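PDB 7CN3: 2,5-dihydroxypyridine 5,6-dioxygenase from Pseudomonas putida KT2440, which catalyses the iron(II)-dependent opening of the 2,5-dihydroxypyridine ring by O2, giving N-formylmaleamate in aerobic nicotinate degradation. Local coordinates for residues A28-H33 with D99-L104; I119-E124 with G185-W190. All blocks are in the same frame, centred on the assembly; numbering follows the deposited sequence.

How the interactions relate
The two interactions belong to one five-stranded parallel sheet, and their centres lie about 10 Å apart. Interaction 1 joins strand 26-31 to the end of strand 96-99. Interaction 2 joins strand 118-121 to strand 187-189, which lies at the edge of the sheet within this chain. Asp99 links them through probable backbone hydrogen bonds: its N lies 2.8 Å from Leu120 O, and its O lies 2.8 Å from Ala122 N. Both interactions reach the bound 5-oxidanyl-1H-pyridin-2-one, interaction 1 by an apolar side chain and interaction 2 by a hydrogen bond. The iron(II) ion is farther off, about 10 Å from the side chain of Trp187.

Interaction 1: A28-H33 with D99-L104; sequences AVLKSH and DTMMLL. With G6C (5-oxidanyl-1H-pyridin-2-one), chain M.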
loop_
_atom_site.group_PDB
_atom_site.type_symbol
_atom_site.label_atom_id
_atom_site.label_comp_id
_atom_site.label_asym_id
_atom_site.label_seq_id
_atom_site.Cartn_x
_atom_site.Cartn_y
_atom_site.Cartn_z
ATOM N N ALA C 28 -20.458 0.963 -15.359
ATOM C CA ALA C 28 -19.035 0.792 -15.599
ATOM C C ALA C 28 -18.302 1.957 -14.942
ATOM O O ALA C 28 -18.596 3.124 -15.227
ATOM C CB ALA C 28 -18.725 0.738 -17.097
ATOM N N VAL C 29 -17.353 1.647 -14.066
ATOM C CA VAL C 29 -16.523 2.668 -13.441
ATOM C C VAL C 29 -15.227 2.728 -14.236
ATOM O O VAL C 29 -14.439 1.779 -14.228
ATOM C CB VAL C 29 -16.285 2.370 -11.952
ATOM C CG1 VAL C 29 -15.382 3.417 -11.325
ATOM C CG2 VAL C 29 -17.636 2.314 -11.217
ATOM N N LEU C 30 -15.009 3.843 -14.934
ATOM C CA LEU C 30 -13.858 4.010 -15.804
ATOM C C LEU C 30 -12.745 4.714 -15.046
ATOM O O LEU C 30 -12.983 5.737 -14.395
ATOM C CB LEU C 30 -14.245 4.811 -17.049
ATOM C CG LEU C 30 -13.111 5.244 -17.953
ATOM C CD1 LEU C 30 -12.422 4.017 -18.575
ATOM C CD2 LEU C 30 -13.703 6.211 -19.016
ATOM N N LYS C 31 -11.531 4.172 -15.139
ATOM C CA LYS C 31 -10.427 4.679 -14.330
ATOM C C LYS C 31 -9.108 4.477 -15.059
ATOM O O LYS C 31 -9.011 3.703 -16.016
ATOM C CB LYS C 31 -10.391 3.996 -12.941
ATOM C CG LYS C 31 -9.642 2.653 -12.880
ATOM C CD LYS C 31 -10.178 1.789 -11.721
ATOM C CE LYS C 31 -9.226 0.683 -11.302
ATOM N NZ LYS C 31 -9.951 -0.380 -10.544
ATOM N N SER C 32 -8.100 5.216 -14.609
ATOM C CA SER C 32 -6.710 4.986 -14.966
ATOM C C SER C 32 -5.888 5.101 -13.683
ATOM O O SER C 32 -6.439 5.293 -12.601
ATOM C CB SER C 32 -6.244 5.965 -16.043
ATOM O OG SER C 32 -4.919 5.672 -16.460
ATOM N N HIS C 33 -4.557 5.009 -13.795
ATOM C CA HIS C 33 -3.742 4.884 -12.586
ATOM C C HIS C 33 -3.835 6.119 -11.696
ATOM O O HIS C 33 -3.670 6.018 -10.478
ATOM C CB HIS C 33 -2.277 4.611 -12.953
ATOM C CG HIS C 33 -1.508 5.836 -13.351
ATOM N ND1 HIS C 33 -1.178 6.113 -14.660
ATOM C CD2 HIS C 33 -0.985 6.845 -12.612
ATOM C CE1 HIS C 33 -0.505 7.248 -14.716
ATOM N NE2 HIS C 33 -0.375 7.714 -13.487
ATOM N N ASP C 99 -17.240 8.211 -14.877
ATOM C CA ASP C 99 -15.956 8.583 -15.449
ATOM C C ASP C 99 -15.116 9.279 -14.373
ATOM O O ASP C 99 -15.424 10.405 -13.955
ATOM C CB ASP C 99 -16.168 9.465 -16.675
ATOM C CG ASP C 99 -14.873 9.852 -17.348
ATOM O OD1 ASP C 99 -13.804 9.283 -17.007
ATOM O OD2 ASP C 99 -14.934 10.728 -18.229
ATOM N N THR C 100 -14.069 8.592 -13.911
ATOM C CA THR C 100 -13.089 9.153 -12.992
ATOM C C THR C 100 -11.749 9.440 -13.669
ATOM O O THR C 100 -10.743 9.618 -12.976
ATOM C CB THR C 100 -12.883 8.225 -11.786
ATOM O OG1 THR C 100 -12.027 7.132 -12.152
ATOM C CG2 THR C 100 -14.236 7.689 -11.260
ATOM N N MET C 101 -11.709 9.490 -15.007
ATOM C CA MET C 101 -10.475 9.835 -15.704
ATOM C C MET C 101 -10.618 10.977 -16.701
ATOM O O MET C 101 -9.596 11.576 -17.051
ATOM C CB MET C 101 -9.874 8.599 -16.401
ATOM C CG MET C 101 -10.619 8.050 -17.593
ATOM S SD MET C 101 -9.630 6.754 -18.386
ATOM C CE MET C 101 -8.104 7.613 -18.591
ATOM N N MET C 102 -11.837 11.293 -17.158
ATOM C CA MET C 102 -12.230 12.480 -17.921
ATOM C C MET C 102 -12.088 12.305 -19.433
ATOM O O MET C 102 -11.013 12.519 -20.002
ATOM C CB MET C 102 -11.455 13.718 -17.463
ATOM C CG MET C 102 -12.136 15.041 -17.780
ATOM S SD MET C 102 -11.526 15.763 -19.298
ATOM C CE MET C 102 -12.054 17.446 -19.064
ATOM N N LEU C 103 -13.200 11.971 -20.089
ATOM C CA LEU C 103 -13.288 11.825 -21.533
ATOM C C LEU C 103 -13.944 13.021 -22.225
ATOM O O LEU C 103 -13.971 13.062 -23.467
ATOM C CB LEU C 103 -14.084 10.555 -21.882
ATOM C CG LEU C 103 -13.602 9.151 -21.475
ATOM C CD1 LEU C 103 -14.632 8.112 -21.885
ATOM C CD2 LEU C 103 -12.281 8.836 -22.134
ATOM N N LEU C 104 -14.492 13.975 -21.468
ATOM C CA LEU C 104 -15.180 15.113 -22.075
ATOM C C LEU C 104 -14.266 15.835 -23.064
ATOM O O LEU C 104 -13.047 15.910 -22.868
ATOM C CB LEU C 104 -15.669 16.089 -20.995
ATOM C CG LEU C 104 -16.223 17.448 -21.462
ATOM C CD1 LEU C 104 -17.656 17.352 -22.035
ATOM C CD2 LEU C 104 -16.131 18.498 -20.342
HETATM O OB G6C M . -14.886 22.267 -20.110
HETATM C CG G6C M . -15.634 21.770 -19.086
HETATM C CD1 G6C M . -17.013 21.948 -19.145
HETATM C CD2 G6C M . -15.028 21.117 -18.017
HETATM N NE1 G6C M . -17.771 21.471 -18.158
HETATM C CE2 G6C M . -15.840 20.639 -17.001
HETATM C CZ G6C M . -17.219 20.827 -17.104
HETATM O OH G6C M . -18.050 20.353 -16.137
#
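Leu30 meets Thr100 and Met101 with different parts of itself. Its carbonyl oxygen takes two hydrogen bonds from Thr100. The hydroxyl OG1 of Thr100 donates to Leu30 O at 2.8 Å. The backbone N of Thr100 reaches the same Leu30 O at 3.1 Å. Both donors are tilted slightly from the carbonyl plane. Thr100 OG1 sits between its own backbone N and carbonyl carbon (chi1 79°), which puts the hydroxyl within bonding distance of Leu30 O.

The Leu30 side chain runs alongside that of Asp99 and crosses Met101 obliquely. Leu30 CG packs on Met101 CG at 3.8 Å, and Leu30 CD1 lies against the sulfur. The thioether bends at its last torsion (chi3 -52°). The methyl CE of Met101 then rests 3.6 Å from Ser32 CB. At the far end of Leu30, CD2 touches Leu103 CD1 at 3.6 Å, the two side chains crossing at about a right angle.

The contact lies in a parallel alpha/beta sheet. Leu30 and Asp99 form a parallel bridge, and after Asp99 the chain leaves the sheet and turns toward helix 107-114. The Asp99 carboxylate shapes that turn. OD1 accepts from the backbone N of Met101, closing an Asx turn, and from Met102 N at 2.8 Å. Both donors come from the same face, above the carboxylate plane. Asp99 OD2 uses its syn lone pair to accept from Leu103 N, also at 2.8 Å.

The loop carries Leu104 to the bound pyridinone, where Leu104 CD2 lies 3.5 Å from ring carbon CG. At the other end of the contact, Lys31 NZ forms a salt bridge with Glu58 of a neighbouring subunit. Ser32 OG is hydrogen-bonded to Leu59 O.

Interaction 2: I119-E124 with G185-W190; sequences ILLAVE and GRWDHW. With G6C (5-oxidanyl-1H-pyridin-2-one), chain M.
One water is gripped by Val123, His189 and Trp190. It accepts from Val123 N at 2.7 Å and donates to Trp190 O. It also hydrogen-bonds His189 NE2 at 2.8 Å, in the plane of the imidazole. The water bridges two neighbouring segments of the parallel alpha/beta sheet.

The backbone pairing is parallel and regular. Ile119 N donates to Arg186 O, Asp188 N to Ile119 O, Leu121 N to Asp188 O and Trp190 N to Leu121 O. The last three are each 3.0 Å long.

Ile119, Leu121, Trp187 and His189 share one face of the sheet. Leu121 CD2 lies over the centre of the His189 ring, a CH-pi contact 3.5 Å from the centroid. With CG trans to the backbone N (chi1 -176°), Leu121 crosses His189 at a slant and sets CD2 over the ring. The methyl CG2 of Ile119 meets the Trp187 indole at its edge, 3.7 Å from CD1. Helix 107-114 covers Ile119 and Trp187. Leu120, on the other face with Asp188, packs against helix 5-18.

Both ring nitrogens of His189 have a partner in the ring plane, which limits rotation of the imidazole. Its ND1 donates to OH of the bound pyridinone at 2.6 Å, with an almost straight N-H...O angle of 172°.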
loop_
_atom_site.group_PDB
_atom_site.type_symbol
_atom_site.label_atom_id
_atom_site.label_comp_id
_atom_site.label_asym_id
_atom_site.label_seq_id
_atom_site.Cartn_x
_atom_site.Cartn_y
_atom_site.Cartn_z
ATOM N N ILE C 119 -23.324 9.183 -19.032
ATOM C CA ILE C 119 -22.006 9.278 -18.412
ATOM C C ILE C 119 -22.043 10.345 -17.336
ATOM O O ILE C 119 -22.484 11.473 -17.597
ATOM C CB ILE C 119 -20.898 9.619 -19.426
ATOM C CG1 ILE C 119 -20.830 8.613 -20.574
ATOM C CG2 ILE C 119 -19.554 9.712 -18.734
ATOM C CD1 ILE C 119 -20.004 9.153 -21.726
ATOM N N LEU C 120 -21.531 10.001 -16.150
ATOM C CA LEU C 120 -21.344 10.942 -15.048
ATOM C C LEU C 120 -19.856 11.093 -14.759
ATOM O O LEU C 120 -19.208 10.142 -14.309
ATOM C CB LEU C 120 -22.082 10.476 -13.798
ATOM C CG LEU C 120 -21.978 11.355 -12.545
ATOM C CD1 LEU C 120 -22.639 12.702 -12.766
ATOM C CD2 LEU C 120 -22.608 10.661 -11.363
ATOM N N LEU C 121 -19.318 12.284 -15.017
ATOM C CA LEU C 121 -17.948 12.599 -14.650
ATOM C C LEU C 121 -17.880 12.878 -13.152
ATOM O O LEU C 121 -18.753 13.550 -12.591
ATOM C CB LEU C 121 -17.454 13.816 -15.440
ATOM C CG LEU C 121 -15.989 14.240 -15.248
ATOM C CD1 LEU C 121 -15.036 13.171 -15.725
ATOM C CD2 LEU C 121 -15.675 15.579 -15.943
ATOM N N ALA C 122 -16.848 12.346 -12.494
ATOM C CA ALA C 122 -16.687 12.559 -11.049
ATOM C C ALA C 122 -15.198 12.490 -10.709
ATOM O O ALA C 122 -14.665 11.390 -10.509
ATOM C CB ALA C 122 -17.490 11.528 -10.265
ATOM N N VAL C 123 -14.540 13.657 -10.638
ATOM C CA VAL C 123 -13.075 13.727 -10.576
ATOM C C VAL C 123 -12.603 14.726 -9.528
ATOM O O VAL C 123 -11.429 14.707 -9.152
ATOM C CB VAL C 123 -12.446 14.089 -11.942
ATOM C CG1 VAL C 123 -12.555 12.933 -12.920
ATOM C CG2 VAL C 123 -13.071 15.390 -12.526
ATOM N N GLU C 124 -13.497 15.604 -9.052
ATOM C CA GLU C 124 -13.108 16.611 -8.057
ATOM C C GLU C 124 -12.873 15.970 -6.679
ATOM O O GLU C 124 -13.374 14.881 -6.404
ATOM C CB GLU C 124 -14.189 17.690 -7.956
ATOM C CG GLU C 124 -14.232 18.646 -9.160
ATOM C CD GLU C 124 -13.081 19.675 -9.171
ATOM O OE1 GLU C 124 -13.301 20.821 -8.705
ATOM O OE2 GLU C 124 -11.978 19.348 -9.671
ATOM N N GLY C 185 -28.232 8.516 -22.778
ATOM C CA GLY C 185 -27.521 9.207 -23.837
ATOM C C GLY C 185 -27.034 10.596 -23.484
ATOM O O GLY C 185 -26.629 11.348 -24.379
ATOM N N ARG C 186 -27.055 10.962 -22.207
ATOM C CA ARG C 186 -26.701 12.304 -21.777
ATOM C C ARG C 186 -25.525 12.247 -20.805
ATOM O O ARG C 186 -25.403 11.303 -20.017
ATOM C CB ARG C 186 -27.913 12.984 -21.141
ATOM C CG ARG C 186 -27.613 14.351 -20.598
ATOM C CD ARG C 186 -28.851 15.008 -20.026
ATOM N NE ARG C 186 -28.476 16.260 -19.398
ATOM C CZ ARG C 186 -27.980 16.343 -18.170
ATOM N NH1 ARG C 186 -27.835 15.232 -17.443
ATOM N NH2 ARG C 186 -27.640 17.525 -17.677
ATOM N N TRP C 187 -24.639 13.234 -20.910
ATOM C CA TRP C 187 -23.480 13.405 -20.042
ATOM C C TRP C 187 -23.751 14.512 -19.024
ATOM O O TRP C 187 -24.517 15.446 -19.288
ATOM C CB TRP C 187 -22.230 13.735 -20.872
ATOM C CG TRP C 187 -20.969 14.098 -20.078
ATOM C CD1 TRP C 187 -19.968 13.249 -19.701
ATOM C CD2 TRP C 187 -20.572 15.411 -19.625
ATOM N NE1 TRP C 187 -18.984 13.944 -19.014
ATOM C CE2 TRP C 187 -19.333 15.267 -18.955
ATOM C CE3 TRP C 187 -21.146 16.687 -19.715
ATOM C CZ2 TRP C 187 -18.653 16.358 -18.380
ATOM C CZ3 TRP C 187 -20.472 17.773 -19.142
ATOM C CH2 TRP C 187 -19.236 17.598 -18.487
ATOM N N ASP C 188 -23.140 14.381 -17.847
ATOM C CA ASP C 188 -23.198 15.412 -16.821
ATOM C C ASP C 188 -21.970 15.263 -15.932
ATOM O O ASP C 188 -21.184 14.322 -16.074
ATOM C CB ASP C 188 -24.489 15.329 -16.005
ATOM C CG ASP C 188 -24.924 16.691 -15.465
ATOM O OD1 ASP C 188 -24.062 17.399 -14.913
ATOM O OD2 ASP C 188 -26.116 17.057 -15.602
ATOM N N HIS C 189 -21.834 16.177 -14.977
ATOM C CA HIS C 189 -20.615 16.289 -14.184
ATOM C C HIS C 189 -21.006 16.614 -12.753
ATOM O O HIS C 189 -21.672 17.626 -12.510
ATOM C CB HIS C 189 -19.693 17.380 -14.769
ATOM C CG HIS C 189 -18.363 17.492 -14.085
ATOM N ND1 HIS C 189 -17.475 18.513 -14.356
ATOM C CD2 HIS C 189 -17.783 16.729 -13.129
ATOM C CE1 HIS C 189 -16.397 18.359 -13.606
ATOM N NE2 HIS C 189 -16.555 17.276 -12.863
ATOM N N TRP C 190 -20.618 15.751 -11.815
ATOM C CA TRP C 190 -20.765 16.061 -10.398
ATOM C C TRP C 190 -19.433 16.615 -9.907
ATOM O O TRP C 190 -18.429 15.890 -9.936
ATOM C CB TRP C 190 -21.164 14.798 -9.621
ATOM C CG TRP C 190 -21.067 14.815 -8.074
ATOM C CD1 TRP C 190 -21.113 15.906 -7.234
ATOM C CD2 TRP C 190 -20.970 13.659 -7.216
ATOM N NE1 TRP C 190 -21.034 15.497 -5.912
ATOM C CE2 TRP C 190 -20.941 14.127 -5.876
ATOM C CE3 TRP C 190 -20.905 12.276 -7.451
ATOM C CZ2 TRP C 190 -20.841 13.264 -4.790
ATOM C CZ3 TRP C 190 -20.813 11.413 -6.357
ATOM C CH2 TRP C 190 -20.776 11.912 -5.054
HETATM O OB G6C M . -14.886 22.267 -20.110
HETATM C CG G6C M . -15.634 21.770 -19.086
HETATM C CD1 G6C M . -17.013 21.948 -19.145
HETATM C CD2 G6C M . -15.028 21.117 -18.017
HETATM N NE1 G6C M . -17.771 21.471 -18.158
HETATM C CE2 G6C M . -15.840 20.639 -17.001
HETATM C CZ G6C M . -17.219 20.827 -17.104
HETATM O OH G6C M . -18.050 20.353 -16.137
HETATM O O HOH W 1 -16.010 15.926 -10.527
#